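Local coordinates for protein malate dehydrogenase (Pyrococcus horikoshii, PDB 1V9N) that catalyses the NAD-dependent oxidation of (S)-malate to oxaloacetate as a homodimeric member of the LDH2/MDH2 oxidoreductase family, at residues L107-A112 against F282-I287; P175-P180 against F296-S301. All blocks are in the same frame, centred on the assembly; numbering follows the deposited sequence.

Interaction 1: L107-A112 against F282-I287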
loop_
_atom_site.group_PDB
_atom_site.type_symbol
_atom_site.label_atom_id
_atom_site.label_comp_id
_atom_site.label_asym_id
_atom_site.label_seq_id
_atom_site.Cartn_x
_atom_site.Cartn_y
_atom_site.Cartn_z
ATOM N N LEU A 107 14.340 -16.922 -1.523
ATOM C CA LEU A 107 13.814 -17.541 -2.739
ATOM C C LEU A 107 13.255 -16.487 -3.696
ATOM O O LEU A 107 13.429 -16.588 -4.911
ATOM C CB LEU A 107 12.722 -18.561 -2.399
ATOM C CG LEU A 107 12.051 -19.243 -3.596
ATOM C CD1 LEU A 107 13.084 -20.070 -4.369
ATOM C CD2 LEU A 107 10.916 -20.132 -3.104
ATOM N N ALA A 108 12.576 -15.481 -3.150
ATOM C CA ALA A 108 12.022 -14.417 -3.982
ATOM C C ALA A 108 13.162 -13.667 -4.688
ATOM O O ALA A 108 13.063 -13.342 -5.868
ATOM C CB ALA A 108 11.203 -13.451 -3.125
ATOM N N ILE A 109 14.237 -13.391 -3.955
ATOM C CA ILE A 109 15.393 -12.694 -4.516
ATOM C C ILE A 109 16.014 -13.528 -5.641
ATOM O O ILE A 109 16.380 -12.996 -6.688
ATOM C CB ILE A 109 16.446 -12.413 -3.408
ATOM C CG1 ILE A 109 15.922 -11.315 -2.475
ATOM C CG2 ILE A 109 17.792 -12.007 -4.023
ATOM C CD1 ILE A 109 16.709 -11.166 -1.180
ATOM N N LYS A 110 16.117 -14.839 -5.432
ATOM C CA LYS A 110 16.685 -15.727 -6.443
ATOM C C LYS A 110 15.849 -15.712 -7.722
ATOM O O LYS A 110 16.384 -15.624 -8.826
ATOM C CB LYS A 110 16.774 -17.159 -5.908
ATOM C CG LYS A 110 17.424 -18.137 -6.875
ATOM C CD LYS A 110 17.573 -19.515 -6.246
ATOM C CE LYS A 110 18.422 -20.437 -7.117
ATOM N NZ LYS A 110 18.724 -21.732 -6.431
ATOM N N LYS A 111 14.532 -15.794 -7.574
ATOM C CA LYS A 111 13.655 -15.788 -8.730
ATOM C C LYS A 111 13.711 -14.458 -9.483
ATOM O O LYS A 111 13.718 -14.439 -10.708
ATOM C CB LYS A 111 12.222 -16.117 -8.298
ATOM C CG LYS A 111 12.041 -17.590 -7.876
ATOM C CD LYS A 111 10.599 -17.911 -7.509
ATOM C CE LYS A 111 10.427 -19.388 -7.143
ATOM N NZ LYS A 111 10.658 -20.302 -8.305
ATOM N N ALA A 112 13.758 -13.350 -8.752
ATOM C CA ALA A 112 13.826 -12.028 -9.368
ATOM C C ALA A 112 15.136 -11.910 -10.150
ATOM O O ALA A 112 15.171 -11.447 -11.295
ATOM C CB ALA A 112 13.758 -10.940 -8.280
ATOM N N PHE A 282 5.888 -11.736 0.121
ATOM C CA PHE A 282 7.214 -11.232 -0.227
ATOM C C PHE A 282 7.254 -10.989 -1.726
ATOM O O PHE A 282 6.805 -11.825 -2.518
ATOM C CB PHE A 282 8.300 -12.245 0.154
ATOM C CG PHE A 282 8.267 -12.655 1.602
ATOM C CD1 PHE A 282 8.812 -11.835 2.587
ATOM C CD2 PHE A 282 7.658 -13.848 1.985
ATOM C CE1 PHE A 282 8.748 -12.198 3.933
ATOM C CE2 PHE A 282 7.588 -14.220 3.328
ATOM C CZ PHE A 282 8.136 -13.390 4.303
HETATM N N MSE A 283 7.785 -9.840 -2.118
HETATM C CA MSE A 283 7.881 -9.511 -3.525
HETATM C C MSE A 283 9.185 -8.789 -3.806
HETATM O O MSE A 283 9.555 -7.841 -3.105
HETATM C CB MSE A 283 6.711 -8.633 -3.947
HETATM C CG MSE A 283 6.723 -8.270 -5.413
HETATM SE SE MSE A 283 5.254 -7.108 -5.810
HETATM C CE MSE A 283 6.205 -5.672 -6.688
ATOM N N VAL A 284 9.879 -9.240 -4.842
ATOM C CA VAL A 284 11.145 -8.637 -5.221
ATOM C C VAL A 284 11.121 -8.272 -6.690
ATOM O O VAL A 284 10.640 -9.033 -7.530
ATOM C CB VAL A 284 12.326 -9.611 -4.979
ATOM C CG1 VAL A 284 13.647 -8.956 -5.365
ATOM C CG2 VAL A 284 12.345 -10.037 -3.528
ATOM N N ILE A 285 11.632 -7.089 -6.997
ATOM C CA ILE A 285 11.713 -6.646 -8.372
ATOM C C ILE A 285 13.188 -6.411 -8.644
ATOM O O ILE A 285 13.825 -5.600 -7.972
ATOM C CB ILE A 285 10.931 -5.332 -8.598
ATOM C CG1 ILE A 285 9.434 -5.558 -8.354
ATOM C CG2 ILE A 285 11.155 -4.835 -10.024
ATOM C CD1 ILE A 285 8.582 -4.294 -8.523
ATOM N N ASP A 286 13.746 -7.141 -9.605
ATOM C CA ASP A 286 15.154 -6.956 -9.936
ATOM C C ASP A 286 15.258 -5.715 -10.811
ATOM O O ASP A 286 15.005 -5.757 -12.012
ATOM C CB ASP A 286 15.716 -8.173 -10.678
ATOM C CG ASP A 286 17.190 -8.007 -11.031
ATOM O OD1 ASP A 286 17.974 -7.581 -10.156
ATOM O OD2 ASP A 286 17.568 -8.309 -12.180
ATOM N N ILE A 287 15.617 -4.604 -10.186
ATOM C CA ILE A 287 15.738 -3.333 -10.883
ATOM C C ILE A 287 16.470 -3.410 -12.225
ATOM O O ILE A 287 16.007 -2.849 -13.212
ATOM C CB ILE A 287 16.434 -2.304 -9.969
ATOM C CG1 ILE A 287 15.526 -2.004 -8.767
ATOM C CG2 ILE A 287 16.751 -1.022 -10.750
ATOM C CD1 ILE A 287 16.225 -1.260 -7.638
#
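A108, I109 and A112 on helix 97-115 close over V284 of strand 278-285, where the helix of a beta-alpha-beta crossover lies on a face of the mixed sheet. That helix links the parallel neighbours 87-91 and 117-125; strand 278-285 runs antiparallel to them, so the helix follows its direction, their local axes 29° apart. The two axes approach to 7.5 Å, a close packing that the single methyl groups of the alanines permit.

V284 fits beneath two successive turns of the helix by spreading its branches. Its CG1, anti to the backbone N (chi1 -179°), meets the CB of A112 at 3.5 Å. The other methyl, CG2, reaches the CB of A108 at 3.6 Å. It also touches CG1 of I109 at 3.9 Å, the two side chains meeting at a slant. Beta-branched valine suits the spot, being at home in a strand and offering two methyls to the helix. Farther along, the CB of D286 comes up to the carbonyl O of A112 at 3.4 Å, while its carboxylate OD2 is hydrogen-bonded to ND1 of H289, three residues on.

Backbone hydrogen bonds of F282 with V120 and V284 with G118 hold the strand beside 117-125. M105, one turn before I109 on the helix, also rests on V284, and K111 forms a salt bridge with E83 on strand 79-84. On the face of strand 278-285 turned from the helix, selenomethionine M283 packs on M283 of the second subunit and I285 on L259 of that subunit.

Interaction 2: P175-P180 against F296-S301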
loop_
_atom_site.group_PDB
_atom_site.type_symbol
_atom_site.label_atom_id
_atom_site.label_comp_id
_atom_site.label_asym_id
_atom_site.label_seq_id
_atom_site.Cartn_x
_atom_site.Cartn_y
_atom_site.Cartn_z
ATOM N N PRO A 175 17.211 0.343 -3.078
ATOM C CA PRO A 175 18.583 0.830 -2.923
ATOM C C PRO A 175 18.724 2.272 -3.425
ATOM O O PRO A 175 17.973 2.710 -4.302
ATOM C CB PRO A 175 19.395 -0.158 -3.757
ATOM C CG PRO A 175 18.451 -0.514 -4.858
ATOM C CD PRO A 175 17.127 -0.677 -4.142
ATOM N N THR A 176 19.669 3.010 -2.847
ATOM C CA THR A 176 19.924 4.388 -3.260
ATOM C C THR A 176 21.439 4.571 -3.370
ATOM O O THR A 176 22.201 3.607 -3.227
ATOM C CB THR A 176 19.386 5.418 -2.234
ATOM O OG1 THR A 176 20.281 5.493 -1.121
ATOM C CG2 THR A 176 17.993 5.021 -1.731
ATOM N N LYS A 177 21.876 5.800 -3.632
ATOM C CA LYS A 177 23.303 6.084 -3.720
ATOM C C LYS A 177 23.916 5.908 -2.331
ATOM O O LYS A 177 25.113 5.656 -2.199
ATOM C CB LYS A 177 23.542 7.520 -4.201
ATOM C CG LYS A 177 23.001 7.834 -5.595
ATOM C CD LYS A 177 23.847 7.211 -6.696
ATOM C CE LYS A 177 25.258 7.792 -6.712
ATOM N NZ LYS A 177 25.263 9.280 -6.880
ATOM N N ASP A 178 23.088 6.042 -1.298
ATOM C CA ASP A 178 23.550 5.910 0.080
ATOM C C ASP A 178 22.822 4.760 0.776
ATOM O O ASP A 178 22.871 3.628 0.308
ATOM C CB ASP A 178 23.322 7.228 0.822
ATOM C CG ASP A 178 23.864 8.428 0.050
ATOM O OD1 ASP A 178 25.073 8.435 -0.266
ATOM O OD2 ASP A 178 23.082 9.357 -0.249
ATOM N N LYS A 179 22.153 5.036 1.890
ATOM C CA LYS A 179 21.430 3.981 2.596
ATOM C C LYS A 179 20.082 3.712 1.936
ATOM O O LYS A 179 19.439 4.622 1.407
ATOM C CB LYS A 179 21.247 4.349 4.070
ATOM C CG LYS A 179 22.560 4.319 4.837
ATOM C CD LYS A 179 22.406 4.665 6.306
ATOM C CE LYS A 179 23.780 4.671 6.985
ATOM N NZ LYS A 179 23.736 5.181 8.384
ATOM N N PRO A 180 19.636 2.450 1.957
ATOM C CA PRO A 180 18.356 2.097 1.343
ATOM C C PRO A 180 17.164 2.913 1.828
ATOM O O PRO A 180 17.091 3.314 2.996
ATOM C CB PRO A 180 18.193 0.618 1.701
ATOM C CG PRO A 180 19.609 0.132 1.817
ATOM C CD PRO A 180 20.277 1.266 2.557
ATOM N N PHE A 296 18.924 4.030 -11.615
ATOM C CA PHE A 296 17.860 3.979 -10.625
ATOM C C PHE A 296 18.329 4.689 -9.350
ATOM O O PHE A 296 17.640 5.561 -8.825
ATOM C CB PHE A 296 17.522 2.520 -10.288
ATOM C CG PHE A 296 16.426 2.373 -9.265
ATOM C CD1 PHE A 296 15.102 2.245 -9.663
ATOM C CD2 PHE A 296 16.717 2.391 -7.905
ATOM C CE1 PHE A 296 14.074 2.137 -8.721
ATOM C CE2 PHE A 296 15.702 2.284 -6.953
ATOM C CZ PHE A 296 14.376 2.157 -7.364
ATOM N N LYS A 297 19.506 4.308 -8.857
ATOM C CA LYS A 297 20.041 4.899 -7.631
ATOM C C LYS A 297 20.223 6.402 -7.747
ATOM O O LYS A 297 19.895 7.147 -6.823
ATOM C CB LYS A 297 21.375 4.254 -7.256
ATOM C CG LYS A 297 21.283 2.790 -6.868
ATOM C CD LYS A 297 22.657 2.282 -6.460
ATOM C CE LYS A 297 22.625 0.816 -6.070
ATOM N NZ LYS A 297 23.991 0.322 -5.729
ATOM N N GLU A 298 20.746 6.847 -8.882
ATOM C CA GLU A 298 20.943 8.273 -9.090
ATOM C C GLU A 298 19.598 8.994 -9.017
ATOM O O GLU A 298 19.437 9.945 -8.262
ATOM C CB GLU A 298 21.585 8.526 -10.456
ATOM C CG GLU A 298 22.052 9.951 -10.661
ATOM C CD GLU A 298 23.115 10.360 -9.659
ATOM O OE1 GLU A 298 24.164 9.682 -9.587
ATOM O OE2 GLU A 298 22.900 11.360 -8.942
ATOM N N LYS A 299 18.626 8.525 -9.791
ATOM C CA LYS A 299 17.318 9.161 -9.807
ATOM C C LYS A 299 16.569 9.174 -8.478
ATOM O O LYS A 299 15.994 10.201 -8.101
ATOM C CB LYS A 299 16.444 8.528 -10.891
ATOM C CG LYS A 299 16.941 8.801 -12.301
ATOM C CD LYS A 299 17.063 10.296 -12.554
ATOM C CE LYS A 299 17.511 10.583 -13.976
ATOM N NZ LYS A 299 17.596 12.054 -14.221
ATOM N N ILE A 300 16.564 8.055 -7.761
ATOM C CA ILE A 300 15.845 8.020 -6.490
ATOM C C ILE A 300 16.514 8.908 -5.443
ATOM O O ILE A 300 15.831 9.565 -4.659
ATOM C CB ILE A 300 15.699 6.576 -5.937
ATOM C CG1 ILE A 300 14.628 6.562 -4.846
ATOM C CG2 ILE A 300 17.032 6.068 -5.390
ATOM C CD1 ILE A 300 14.275 5.170 -4.319
ATOM N N SER A 301 17.843 8.933 -5.436
ATOM C CA SER A 301 18.578 9.766 -4.486
ATOM C C SER A 301 18.345 11.238 -4.785
ATOM O O SER A 301 18.309 12.062 -3.873
ATOM C CB SER A 301 20.076 9.462 -4.539
ATOM O OG SER A 301 20.367 8.239 -3.894
HETATM O O HOH W 1 20.573 9.307 -1.313
#
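The irregular backbone of 175-180 comes nearest helix 293-308 at T176 and K297, whose CA atoms lie 4.4 Å apart. From K177 the backbone N donates to S301 OG (2.9 Å, 164°), a small hydroxyl that fits close to the loop. K177 then curls back, bent at chi2, chi3 and chi4, and its NZ forms a salt bridge with E298 OE1 (2.9 Å), met on the syn side, 34° out of the carboxylate plane. The extended aliphatic chain of K297 lies along the T176 carbonyl, its CD 3.5 Å from that O.

This loop joins antiparallel strands 170-174 and 181-185, so it is the turn of a beta-hairpin, and an ST turn shapes it: T176 OG1 accepts from D178 N (2.9 Å) and donates to K179 O from above the carbonyl plane. T176 CG2 meets I300 CG2 at 3.9 Å. A valine in place of T176 would probably leave D178 N and K179 O without their shared hydroxyl and free the turn to shift. A water joins D178 OD2 to S301 OG. P175 O lies in the plane of the F296 ring, 3.5 Å from CE2 at its edge; F296 and I300 also pack on I258 and I254 of the second subunit.

Overall arrangement
From the N terminus the chain passes through 107-112 in the crossover helix, then 175-180 in the hairpin turn, then 282-287 at the end of strand 278-285, and finally 296-301 in the next helix. The two contacts therefore cross rather than nest: interaction 1 closes a loop with 169 residues between its segments, and interaction 2 begins within that loop and ends beyond it, with 115 residues between its own segments. Their centres are about 18 Å apart, yet I287 joins them, its CD1 packing 3.6 Å from both P175 CG and F296 CE2. Together they tie the helix 97-115 side of the sheet to its 170-185 hairpin and to helix 293-308, and both reach the second subunit.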